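PDB 1NPY: shikimate dehydrogenase-like protein HI_0607 from Haemophilus influenzae, which catalyses the NADP(+)-dependent oxidation of shikimate to 3-dehydroshikimate in vitro, though weakly enough that shikimate may not be its biological substrate. Local coordinates for residues S184-K188 and V213-V217; G20-N25 and I36-F40; I49-R53 and N92-L97; Q7-S13 and I57-S63. All blocks are in the same frame, centred on the assembly; numbering follows the deposited sequence.

From the N terminus, strand 7-12 runs into helix 19-31 and strand 35-40, a beta-alpha-beta unit; contact 2 packs the helix of this unit on its second strand, closing a short loop between 20-25 and 36-40. Contact 4 then pairs strands 7-12 and 59-62, closing a larger loop in which contact 2 is nested; the two touch because strand 7-12 lies between strands 35-40 and 59-62. Contact 3, joining 49-53 to 92-97, opens inside that loop and closes beyond it, so it crosses contact 4; it packs helix 45-55 on the hairpin 89-93/96-100 of the same mixed sheet. Contact 1 follows in series, joining 184-188 to 213-217 in the separate parallel sheet domain.

Contact 1: residues S184-K188 and V213-V217; sequences SIGMK and VAMPV
Two loops that follow neighbouring strands of the Rossmann-type parallel sheet, 178-181 and 208-211, meet here at the probable NADP(+) site, to which Ser184 is assigned by similarity. Residues Ser184 to Met187 form a type II beta turn, closed by Met187 N on Ser184 O. Gly186 takes the third position with a positive phi of 87°, a conformation that suits glycine. Val213 packs against the turn, its CG2 lying 3.4 Å from Ile185 O. The side chains of Met187 and Val213 cross obliquely, with Met187 CG 3.8 Å from Val213 CG2. On the turn itself, Pro216 CD lies 3.3 Å from Gly186 O. A cis peptide bond joins Met215 to this proline, and the carbonyl before it is the acceptor for the other loop. Alongside, the chains of Lys188 and Met215 run in the same direction, with Lys188 CB 3.9 Å from Met215 CG. Asp211 OD1 accepts from Val213 N at the start of the second loop. One hydrogen bond links the two backbones directly, Lys188 N to Met215 O at 3.0 Å, almost perfectly straight at 178° about the hydrogen.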
loop_
_atom_site.group_PDB
_atom_site.type_symbol
_atom_site.label_atom_id
_atom_site.label_comp_id
_atom_site.label_asym_id
_atom_site.label_seq_id
_atom_site.Cartn_x
_atom_site.Cartn_y
_atom_site.Cartn_z
ATOM N N SER A 184 -1.360 -0.062 -13.788
ATOM C CA SER A 184 -0.104 -0.703 -14.163
ATOM C C SER A 184 0.782 0.068 -15.153
ATOM O O SER A 184 1.825 -0.445 -15.566
ATOM C CB SER A 184 -0.409 -2.086 -14.735
ATOM O OG SER A 184 -1.263 -1.896 -15.847
ATOM N N ILE A 185 0.365 1.251 -15.588
ATOM C CA ILE A 185 1.173 2.056 -16.500
ATOM C C ILE A 185 2.498 2.372 -15.804
ATOM O O ILE A 185 2.487 2.835 -14.668
ATOM C CB ILE A 185 0.436 3.345 -16.944
ATOM C CG1 ILE A 185 -0.750 3.050 -17.871
ATOM C CG2 ILE A 185 1.404 4.257 -17.666
ATOM C CD1 ILE A 185 -1.700 4.200 -18.047
ATOM N N GLY A 186 3.615 2.208 -16.513
ATOM C CA GLY A 186 4.954 2.389 -15.974
ATOM C C GLY A 186 5.597 1.194 -15.292
ATOM O O GLY A 186 6.797 1.223 -15.018
ATOM N N MET A 187 4.860 0.112 -15.060
ATOM C CA MET A 187 5.402 -1.040 -14.347
ATOM C C MET A 187 6.424 -1.794 -15.193
ATOM O O MET A 187 6.142 -2.137 -16.345
ATOM C CB MET A 187 4.280 -2.012 -13.960
ATOM C CG MET A 187 3.387 -1.559 -12.850
ATOM S SD MET A 187 2.168 -2.851 -12.454
ATOM C CE MET A 187 3.198 -4.017 -11.537
ATOM N N LYS A 188 7.597 -2.027 -14.615
ATOM C CA LYS A 188 8.649 -2.814 -15.246
ATOM C C LYS A 188 8.097 -4.140 -15.725
ATOM O O LYS A 188 7.405 -4.817 -14.967
ATOM C CB LYS A 188 9.787 -3.083 -14.270
ATOM C CG LYS A 188 10.868 -4.016 -14.773
ATOM C CD LYS A 188 12.178 -3.788 -14.033
ATOM C CE LYS A 188 12.619 -5.000 -13.226
ATOM N NZ LYS A 188 13.775 -5.679 -13.884
ATOM N N VAL A 213 3.122 2.922 -8.576
ATOM C CA VAL A 213 4.061 1.959 -9.149
ATOM C C VAL A 213 5.420 2.115 -8.468
ATOM O O VAL A 213 5.918 3.230 -8.319
ATOM C CB VAL A 213 4.258 2.179 -10.662
ATOM C CG1 VAL A 213 5.397 1.318 -11.152
ATOM C CG2 VAL A 213 2.974 1.876 -11.394
ATOM N N ALA A 214 5.984 0.999 -8.027
ATOM C CA ALA A 214 7.209 1.002 -7.232
ATOM C C ALA A 214 8.452 0.543 -7.986
ATOM O O ALA A 214 9.548 0.910 -7.578
ATOM C CB ALA A 214 7.012 0.170 -5.984
ATOM N N MET A 215 8.286 -0.195 -9.083
ATOM C CA MET A 215 9.411 -0.685 -9.876
ATOM C C MET A 215 9.097 -0.401 -11.343
ATOM O O MET A 215 8.136 -0.958 -11.892
ATOM C CB MET A 215 9.596 -2.188 -9.661
ATOM C CG MET A 215 10.698 -2.816 -10.499
ATOM S SD MET A 215 12.363 -2.223 -10.101
ATOM C CE MET A 215 12.765 -3.432 -8.836
ATOM N N PRO A 216 9.866 0.476 -11.974
ATOM C CA PRO A 216 10.960 1.246 -11.368
ATOM C C PRO A 216 10.401 2.412 -10.563
ATOM O O PRO A 216 9.245 2.751 -10.779
ATOM C CB PRO A 216 11.672 1.816 -12.599
ATOM C CG PRO A 216 10.528 2.076 -13.556
ATOM C CD PRO A 216 9.639 0.866 -13.378
ATOM N N VAL A 217 11.212 3.075 -9.743
ATOM C CA VAL A 217 10.793 4.338 -9.147
ATOM C C VAL A 217 10.561 5.365 -10.261
ATOM O O VAL A 217 9.569 6.108 -10.258
ATOM C CB VAL A 217 11.890 4.829 -8.177
ATOM C CG1 VAL A 217 11.570 6.225 -7.637
ATOM C CG2 VAL A 217 12.036 3.814 -7.056
#

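Contact 2: residues G20-N25 and I36-F40; sequences GTTFHN and IYKAF
His24 sets its ring beside its own backbone N (chi1 -73°), while Tyr37 swings CG anti to the backbone N (chi1 -165°), and these two settings bring the rings together as an offset stack. The planes are 7° from parallel and the centroids 4.2 Å apart. Tyr37 CE1 lies over the centre of the imidazole, whereas His24 ND1 sits nearer the rim of the phenol ring, 3.5 Å from CE1. Gly20 O covers the same face of Tyr37, and the opposite face of the imidazole carries Phe23 CD2, offset toward the rim. One turn of helix before His24 and Asn25, Thr21 reaches the strand with both branches: CG2 lies 3.5 Å from Tyr37 O, and OG1 accepts a weak, bent hydrogen bond of 3.2 Å from Ala39 N.

The motif is the helix of a beta-alpha-beta unit folded back over its second strand, the segments 20-25 and 36-40 running nearly antiparallel with 7.1 Å between axes. Strand 7-12 flanks the strand, Tyr37 touching Cys9 and Ser11, while Phe23 turns to helices 235-251 and 257-268.

Gly20 O is gripped twice, by His24 N in the helical bond and by His24 ND1 at 3.1 Å. Gly20 O lies in the plane of the imidazole, so this second bond helps to set the ring's rotation. Because ND1 is the donor here, a proton on that nitrogen is implied, and Tyr37 therefore stacks on a ring whose orientation is held from within its own helix.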
loop_
_atom_site.group_PDB
_atom_site.type_symbol
_atom_site.label_atom_id
_atom_site.label_comp_id
_atom_site.label_asym_id
_atom_site.label_seq_id
_atom_site.Cartn_x
_atom_site.Cartn_y
_atom_site.Cartn_z
ATOM N N GLY A 20 9.497 -9.033 2.091
ATOM C CA GLY A 20 9.258 -8.945 3.526
ATOM C C GLY A 20 10.182 -9.825 4.343
ATOM O O GLY A 20 10.667 -9.430 5.419
ATOM N N THR A 21 10.451 -11.042 3.883
ATOM C CA THR A 21 11.382 -11.939 4.567
ATOM C C THR A 21 12.761 -11.280 4.686
ATOM O O THR A 21 13.385 -11.306 5.752
ATOM C CB THR A 21 11.467 -13.302 3.862
ATOM O OG1 THR A 21 10.159 -13.882 3.804
ATOM C CG2 THR A 21 12.309 -14.304 4.617
ATOM N N THR A 22 13.217 -10.612 3.634
ATOM C CA THR A 22 14.512 -9.932 3.710
ATOM C C THR A 22 14.517 -8.742 4.672
ATOM O O THR A 22 15.340 -8.631 5.582
ATOM C CB THR A 22 14.918 -9.511 2.288
ATOM O OG1 THR A 22 15.028 -10.685 1.474
ATOM C CG2 THR A 22 16.314 -8.922 2.270
ATOM N N PHE A 23 13.497 -7.911 4.507
ATOM C CA PHE A 23 13.331 -6.627 5.200
ATOM C C PHE A 23 13.090 -6.839 6.680
ATOM O O PHE A 23 13.770 -6.239 7.511
ATOM C CB PHE A 23 12.132 -5.910 4.575
ATOM C CG PHE A 23 11.845 -4.539 5.098
ATOM C CD1 PHE A 23 12.525 -3.442 4.597
ATOM C CD2 PHE A 23 10.851 -4.313 6.035
ATOM C CE1 PHE A 23 12.232 -2.148 5.060
ATOM C CE2 PHE A 23 10.548 -3.030 6.463
ATOM C CZ PHE A 23 11.279 -1.946 6.003
ATOM N N HIS A 24 12.099 -7.661 7.030
ATOM C CA HIS A 24 11.798 -7.824 8.455
ATOM C C HIS A 24 12.927 -8.509 9.247
ATOM O O HIS A 24 13.285 -8.112 10.366
ATOM C CB HIS A 24 10.471 -8.572 8.643
ATOM C CG HIS A 24 9.253 -7.772 8.309
ATOM N ND1 HIS A 24 8.700 -7.738 7.046
ATOM C CD2 HIS A 24 8.414 -7.068 9.103
ATOM C CE1 HIS A 24 7.626 -6.967 7.060
ATOM N NE2 HIS A 24 7.421 -6.563 8.304
ATOM N N ASN A 25 13.518 -9.555 8.679
ATOM C CA ASN A 25 14.601 -10.255 9.342
ATOM C C ASN A 25 15.833 -9.375 9.555
ATOM O O ASN A 25 16.449 -9.406 10.624
ATOM C CB ASN A 25 14.979 -11.565 8.639
ATOM C CG ASN A 25 13.939 -12.671 8.842
ATOM O OD1 ASN A 25 13.428 -13.232 7.861
ATOM N ND2 ASN A 25 13.603 -12.971 10.087
ATOM N N ILE A 36 11.529 -14.011 13.984
ATOM C CA ILE A 36 11.856 -14.384 12.607
ATOM C C ILE A 36 10.649 -14.182 11.707
ATOM O O ILE A 36 9.495 -14.178 12.161
ATOM C CB ILE A 36 12.321 -15.839 12.486
ATOM C CG1 ILE A 36 11.283 -16.803 13.063
ATOM C CG2 ILE A 36 13.678 -16.000 13.113
ATOM C CD1 ILE A 36 11.478 -18.278 12.683
ATOM N N TYR A 37 10.905 -13.946 10.422
ATOM C CA TYR A 37 9.851 -13.726 9.454
ATOM C C TYR A 37 10.005 -14.719 8.293
ATOM O O TYR A 37 11.128 -14.975 7.850
ATOM C CB TYR A 37 9.964 -12.329 8.845
ATOM C CG TYR A 37 8.741 -11.831 8.096
ATOM C CD1 TYR A 37 7.829 -10.974 8.718
ATOM C CD2 TYR A 37 8.479 -12.186 6.772
ATOM C CE1 TYR A 37 6.725 -10.477 8.064
ATOM C CE2 TYR A 37 7.384 -11.669 6.096
ATOM C CZ TYR A 37 6.519 -10.791 6.738
ATOM O OH TYR A 37 5.427 -10.232 6.122
ATOM N N LYS A 38 8.895 -15.281 7.834
ATOM C CA LYS A 38 8.916 -16.053 6.590
ATOM C C LYS A 38 7.627 -15.911 5.799
ATOM O O LYS A 38 6.536 -15.861 6.368
ATOM C CB LYS A 38 9.156 -17.534 6.885
ATOM C CG LYS A 38 9.636 -18.298 5.663
ATOM C CD LYS A 38 9.745 -19.787 5.936
ATOM C CE LYS A 38 8.552 -20.538 5.368
ATOM N NZ LYS A 38 8.518 -20.544 3.866
ATOM N N ALA A 39 7.745 -15.837 4.473
ATOM C CA ALA A 39 6.598 -15.914 3.586
ATOM C C ALA A 39 6.127 -17.354 3.399
ATOM O O ALA A 39 6.911 -18.296 3.230
ATOM C CB ALA A 39 6.958 -15.303 2.236
ATOM N N PHE A 40 4.807 -17.484 3.373
ATOM C CA PHE A 40 4.139 -18.760 3.154
ATOM C C PHE A 40 3.097 -18.608 2.060
ATOM O O PHE A 40 2.740 -17.508 1.641
ATOM C CB PHE A 40 3.446 -19.247 4.427
ATOM C CG PHE A 40 4.348 -19.636 5.568
ATOM C CD1 PHE A 40 4.556 -20.964 5.899
ATOM C CD2 PHE A 40 4.871 -18.680 6.418
ATOM C CE1 PHE A 40 5.326 -21.323 6.990
ATOM C CE2 PHE A 40 5.633 -19.036 7.516
ATOM C CZ PHE A 40 5.860 -20.366 7.815
#

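Contact 3: residues I49-R53 and N92-L97; sequences IKGVR and NDNGFL
Leu97 lies over one face of the Arg53 guanidinium, its CD1 3.6 Å from NH2 and offset toward the rim, while Gly95 O meets the same group at its edge. The edge contact is a hydrogen bond from Arg53 NE, 2.9 Å long and bent to 140° at the hydrogen, with the oxygen only 2° out of the guanidinium plane. Arg53 keeps CG anti to its backbone N (chi1 178°) and bends later, at chi3, which turns the planar end back across Leu97. The strongest partner of the group is Asp75, which forms a salt bridge with NH2; Phe73 O also accepts from NH2.

Gly95 belongs to a type I' turn, Asp93 to Phe96, that closes the hairpin of strands 89-93 and 96-100. Asn92 braces it in an Asx motif, its OD1 accepting from Gly95 N at 2.7 Å in the carbonyl plane. The other end of that amide, ND2, donates to a water at 3.1 Å; a further link from this water to Arg53 O is too short to be more than doubtful. Asn92 ND2 also donates to Ile57 O. Ile49 CG2 packs 3.7 Å from Leu97 CD1.

The contact thus seats helix 45-55 on the hairpin strands 89-93 and 96-100 of the mixed sheet: Ile49 extends the apolar layer to Ile90 and to Leu12, and Val52 reaches Met10 on strand 7-12.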
loop_
_atom_site.group_PDB
_atom_site.type_symbol
_atom_site.label_atom_id
_atom_site.label_comp_id
_atom_site.label_asym_id
_atom_site.label_seq_id
_atom_site.Cartn_x
_atom_site.Cartn_y
_atom_site.Cartn_z
ATOM N N ILE A 49 -5.522 -19.289 8.486
ATOM C CA ILE A 49 -5.787 -18.250 9.481
ATOM C C ILE A 49 -6.051 -18.911 10.822
ATOM O O ILE A 49 -5.496 -18.498 11.847
ATOM C CB ILE A 49 -6.958 -17.325 9.077
ATOM C CG1 ILE A 49 -6.665 -16.589 7.761
ATOM C CG2 ILE A 49 -7.269 -16.312 10.191
ATOM C CD1 ILE A 49 -5.375 -15.784 7.704
ATOM N N LYS A 50 -6.861 -19.965 10.829
ATOM C CA LYS A 50 -7.047 -20.705 12.074
ATOM C C LYS A 50 -5.735 -21.283 12.614
ATOM O O LYS A 50 -5.601 -21.412 13.822
ATOM C CB LYS A 50 -8.114 -21.793 11.941
ATOM C CG LYS A 50 -9.530 -21.234 11.762
ATOM C CD LYS A 50 -10.543 -22.312 11.424
ATOM C CE LYS A 50 -11.939 -21.684 11.418
ATOM N NZ LYS A 50 -12.979 -22.718 11.115
ATOM N N GLY A 51 -4.797 -21.624 11.737
ATOM C CA GLY A 51 -3.447 -22.043 12.076
ATOM C C GLY A 51 -2.594 -20.978 12.737
ATOM O O GLY A 51 -1.891 -21.285 13.709
ATOM N N VAL A 52 -2.661 -19.758 12.211
ATOM C CA VAL A 52 -1.937 -18.611 12.747
ATOM C C VAL A 52 -2.359 -18.469 14.198
ATOM O O VAL A 52 -1.536 -18.367 15.098
ATOM C CB VAL A 52 -2.280 -17.313 11.960
ATOM C CG1 VAL A 52 -1.923 -16.015 12.711
ATOM C CG2 VAL A 52 -1.647 -17.347 10.594
ATOM N N ARG A 53 -3.659 -18.509 14.474
ATOM C CA ARG A 53 -4.115 -18.432 15.863
ATOM C C ARG A 53 -3.667 -19.609 16.734
ATOM O O ARG A 53 -3.135 -19.403 17.823
ATOM C CB ARG A 53 -5.645 -18.253 15.920
ATOM C CG ARG A 53 -6.173 -18.211 17.352
ATOM C CD ARG A 53 -7.658 -18.244 17.434
ATOM N NE ARG A 53 -8.286 -17.096 16.778
ATOM C CZ ARG A 53 -8.956 -17.133 15.637
ATOM N NH1 ARG A 53 -9.081 -18.252 14.947
ATOM N NH2 ARG A 53 -9.520 -16.031 15.144
ATOM N N ASN A 92 -1.908 -11.083 16.053
ATOM C CA ASN A 92 -2.419 -12.016 17.044
ATOM C C ASN A 92 -2.101 -11.605 18.469
ATOM O O ASN A 92 -0.959 -11.678 18.905
ATOM C CB ASN A 92 -1.839 -13.390 16.743
ATOM C CG ASN A 92 -2.348 -14.472 17.677
ATOM O OD1 ASN A 92 -3.231 -14.239 18.520
ATOM N ND2 ASN A 92 -1.874 -15.697 17.432
ATOM N N ASP A 93 -3.111 -11.099 19.168
ATOM C CA ASP A 93 -3.019 -10.704 20.566
ATOM C C ASP A 93 -3.609 -11.825 21.448
ATOM O O ASP A 93 -4.818 -11.873 21.655
ATOM C CB ASP A 93 -3.757 -9.355 20.723
ATOM C CG ASP A 93 -3.115 -8.215 19.908
ATOM O OD1 ASP A 93 -1.916 -7.928 20.146
ATOM O OD2 ASP A 93 -3.687 -7.593 18.970
ATOM N N ASN A 94 -2.780 -12.752 21.919
ATOM C CA ASN A 94 -3.206 -13.901 22.724
ATOM C C ASN A 94 -4.395 -14.685 22.200
ATOM O O ASN A 94 -5.312 -15.083 22.930
ATOM C CB ASN A 94 -3.527 -13.497 24.158
ATOM C CG ASN A 94 -2.410 -12.722 24.791
ATOM O OD1 ASN A 94 -1.346 -13.270 25.086
ATOM N ND2 ASN A 94 -2.631 -11.426 24.966
ATOM N N GLY A 95 -4.377 -14.910 20.893
ATOM C CA GLY A 95 -5.431 -15.640 20.222
ATOM C C GLY A 95 -6.517 -14.782 19.601
ATOM O O GLY A 95 -7.356 -15.352 18.915
ATOM N N PHE A 96 -6.507 -13.462 19.801
ATOM C CA PHE A 96 -7.521 -12.541 19.312
ATOM C C PHE A 96 -6.893 -11.846 18.112
ATOM O O PHE A 96 -5.906 -11.146 18.270
ATOM C CB PHE A 96 -7.901 -11.524 20.397
ATOM C CG PHE A 96 -9.104 -10.699 20.095
ATOM C CD1 PHE A 96 -10.391 -11.167 20.260
ATOM C CD2 PHE A 96 -8.935 -9.401 19.656
ATOM C CE1 PHE A 96 -11.481 -10.350 19.977
ATOM C CE2 PHE A 96 -10.002 -8.595 19.400
ATOM C CZ PHE A 96 -11.286 -9.059 19.569
ATOM N N LEU A 97 -7.383 -12.166 16.913
ATOM C CA LEU A 97 -6.798 -11.661 15.680
ATOM C C LEU A 97 -7.414 -10.335 15.254
ATOM O O LEU A 97 -8.561 -10.273 14.805
ATOM C CB LEU A 97 -6.964 -12.665 14.540
ATOM C CG LEU A 97 -6.443 -14.088 14.773
ATOM C CD1 LEU A 97 -6.493 -15.005 13.562
ATOM C CD2 LEU A 97 -5.017 -14.044 15.289
HETATM O O HOH W 1 -2.679 -17.698 19.631
#

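Contact 4: residues Q7-S13 and I57-S63; sequences QLCMSLS and IRGCAVS
Met10 O receives the shortest bond of this parallel strand pair, 2.7 Å from Ala61 N, and Cys60 CA adds a CA-H...O contact to the same oxygen at 3.2 Å. Strands 7-12 and 59-62 lie side by side in the mixed sheet of the substrate-binding domain, 17° from parallel. Met10 bonds to the residues before and after Cys60, its N donating to Gly59 O and its O accepting from Ala61 N; Leu12 N then donates to Ala61 O at 2.9 Å, and Ser63 N to Leu12 O. Of these, the bond from Met10 N comes from above the carbonyl plane, 36° out of it. Gly59 N is buried with no partner.

One side of the sheet carries Met10, Leu12, Cys60 and Val62. Met10 places CG between its backbone N and carbonyl carbon (chi1 65°), which brings SD across Ile57 at nearly a right angle, 3.7 Å from CG2. Cys60 SG fits between Met10 CG and Leu12 CD1, each 3.8 Å away, and helix 45-55 covers this side. Ser11 and Ala61 face the other way, where Ala61 meets helix 235-251. The side chain of Val62 lies about 4 Å from that of Lys67, the inferred proton donor/acceptor. At the C-terminal ends of the two segments, Ser13 CB touches Ser63 CB at 3.6 Å.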
loop_
_atom_site.group_PDB
_atom_site.type_symbol
_atom_site.label_atom_id
_atom_site.label_comp_id
_atom_site.label_asym_id
_atom_site.label_seq_id
_atom_site.Cartn_x
_atom_site.Cartn_y
_atom_site.Cartn_z
ATOM N N GLN A 7 9.491 -15.377 18.303
ATOM C CA GLN A 7 8.172 -15.191 17.717
ATOM C C GLN A 7 8.257 -15.267 16.193
ATOM O O GLN A 7 9.165 -14.691 15.611
ATOM C CB GLN A 7 7.564 -13.879 18.187
ATOM C CG GLN A 7 7.332 -13.961 19.707
ATOM C CD GLN A 7 7.931 -12.827 20.532
ATOM O OE1 GLN A 7 7.218 -11.872 20.854
ATOM N NE2 GLN A 7 9.209 -12.954 20.930
ATOM N N LEU A 8 7.307 -15.950 15.563
ATOM C CA LEU A 8 7.236 -15.987 14.098
ATOM C C LEU A 8 6.231 -14.964 13.583
ATOM O O LEU A 8 5.080 -14.900 14.037
ATOM C CB LEU A 8 6.842 -17.375 13.612
ATOM C CG LEU A 8 6.626 -17.544 12.110
ATOM C CD1 LEU A 8 7.866 -17.273 11.292
ATOM C CD2 LEU A 8 6.096 -18.949 11.849
ATOM N N CYS A 9 6.681 -14.133 12.651
ATOM C CA CYS A 9 5.794 -13.297 11.874
ATOM C C CYS A 9 5.931 -13.780 10.430
ATOM O O CYS A 9 6.924 -14.449 10.081
ATOM C CB CYS A 9 6.114 -11.810 11.967
ATOM S SG CYS A 9 5.726 -11.164 13.605
ATOM N N MET A 10 4.900 -13.501 9.655
ATOM C CA MET A 10 4.800 -14.163 8.355
ATOM C C MET A 10 3.933 -13.423 7.352
ATOM O O MET A 10 3.357 -12.371 7.652
ATOM C CB MET A 10 4.217 -15.558 8.587
ATOM C CG MET A 10 2.790 -15.630 9.107
ATOM S SD MET A 10 2.195 -17.316 9.211
ATOM C CE MET A 10 1.608 -17.499 7.542
ATOM N N SER A 11 3.872 -13.967 6.137
ATOM C CA SER A 11 2.926 -13.456 5.155
ATOM C C SER A 11 2.262 -14.655 4.447
ATOM O O SER A 11 2.804 -15.761 4.441
ATOM C CB SER A 11 3.599 -12.571 4.119
ATOM O OG SER A 11 4.515 -13.268 3.300
ATOM N N LEU A 12 1.093 -14.387 3.884
ATOM C CA LEU A 12 0.362 -15.354 3.070
ATOM C C LEU A 12 0.005 -14.690 1.754
ATOM O O LEU A 12 -0.623 -13.641 1.753
ATOM C CB LEU A 12 -0.930 -15.797 3.763
ATOM C CG LEU A 12 -0.822 -16.796 4.901
ATOM C CD1 LEU A 12 -2.153 -16.847 5.612
ATOM C CD2 LEU A 12 -0.426 -18.209 4.430
ATOM N N SER A 13 0.360 -15.318 0.632
ATOM C CA SER A 13 0.058 -14.787 -0.693
ATOM C C SER A 13 0.003 -15.957 -1.663
ATOM O O SER A 13 0.625 -16.992 -1.431
ATOM C CB SER A 13 1.160 -13.911 -1.295
ATOM O OG SER A 13 2.071 -13.425 -0.347
ATOM N N ILE A 57 1.318 -17.746 16.199
ATOM C CA ILE A 57 2.089 -16.905 15.288
ATOM C C ILE A 57 1.666 -15.453 15.559
ATOM O O ILE A 57 0.492 -15.158 15.667
ATOM C CB ILE A 57 1.817 -17.391 13.839
ATOM C CG1 ILE A 57 2.476 -18.767 13.674
ATOM C CG2 ILE A 57 2.206 -16.343 12.827
ATOM C CD1 ILE A 57 2.258 -19.478 12.361
ATOM N N ARG A 58 2.612 -14.528 15.678
ATOM C CA ARG A 58 2.335 -13.180 16.136
ATOM C C ARG A 58 1.703 -12.253 15.117
ATOM O O ARG A 58 0.825 -11.454 15.435
ATOM C CB ARG A 58 3.667 -12.570 16.557
ATOM C CG ARG A 58 3.637 -11.114 16.945
ATOM C CD ARG A 58 2.628 -10.730 17.992
ATOM N NE ARG A 58 2.615 -9.289 18.184
ATOM C CZ ARG A 58 1.711 -8.607 18.861
ATOM N NH1 ARG A 58 0.670 -9.223 19.398
ATOM N NH2 ARG A 58 1.807 -7.281 18.963
ATOM N N GLY A 59 2.147 -12.371 13.869
ATOM C CA GLY A 59 1.810 -11.360 12.884
ATOM C C GLY A 59 1.745 -12.012 11.516
ATOM O O GLY A 59 2.527 -12.907 11.241
ATOM N N CYS A 60 0.777 -11.617 10.697
ATOM C CA CYS A 60 0.688 -12.161 9.335
ATOM C C CYS A 60 0.259 -11.101 8.313
ATOM O O CYS A 60 -0.865 -10.584 8.362
ATOM C CB CYS A 60 -0.287 -13.353 9.340
ATOM S SG CYS A 60 -0.441 -14.209 7.736
ATOM N N ALA A 61 1.120 -10.850 7.342
ATOM C CA ALA A 61 0.759 -10.022 6.201
ATOM C C ALA A 61 -0.115 -10.848 5.273
ATOM O O ALA A 61 0.023 -12.067 5.184
ATOM C CB ALA A 61 1.966 -9.453 5.468
ATOM N N VAL A 62 -1.066 -10.182 4.644
ATOM C CA VAL A 62 -2.014 -10.812 3.731
ATOM C C VAL A 62 -1.952 -10.102 2.385
ATOM O O VAL A 62 -2.101 -8.883 2.275
ATOM C CB VAL A 62 -3.440 -10.826 4.302
ATOM C CG1 VAL A 62 -4.373 -11.662 3.446
ATOM C CG2 VAL A 62 -3.432 -11.352 5.726
ATOM N N SER A 63 -1.697 -10.898 1.356
ATOM C CA SER A 63 -1.673 -10.436 -0.028
ATOM C C SER A 63 -2.752 -11.112 -0.865
ATOM O O SER A 63 -3.488 -11.981 -0.415
ATOM C CB SER A 63 -0.314 -10.702 -0.671
ATOM O OG SER A 63 0.675 -9.844 -0.124
#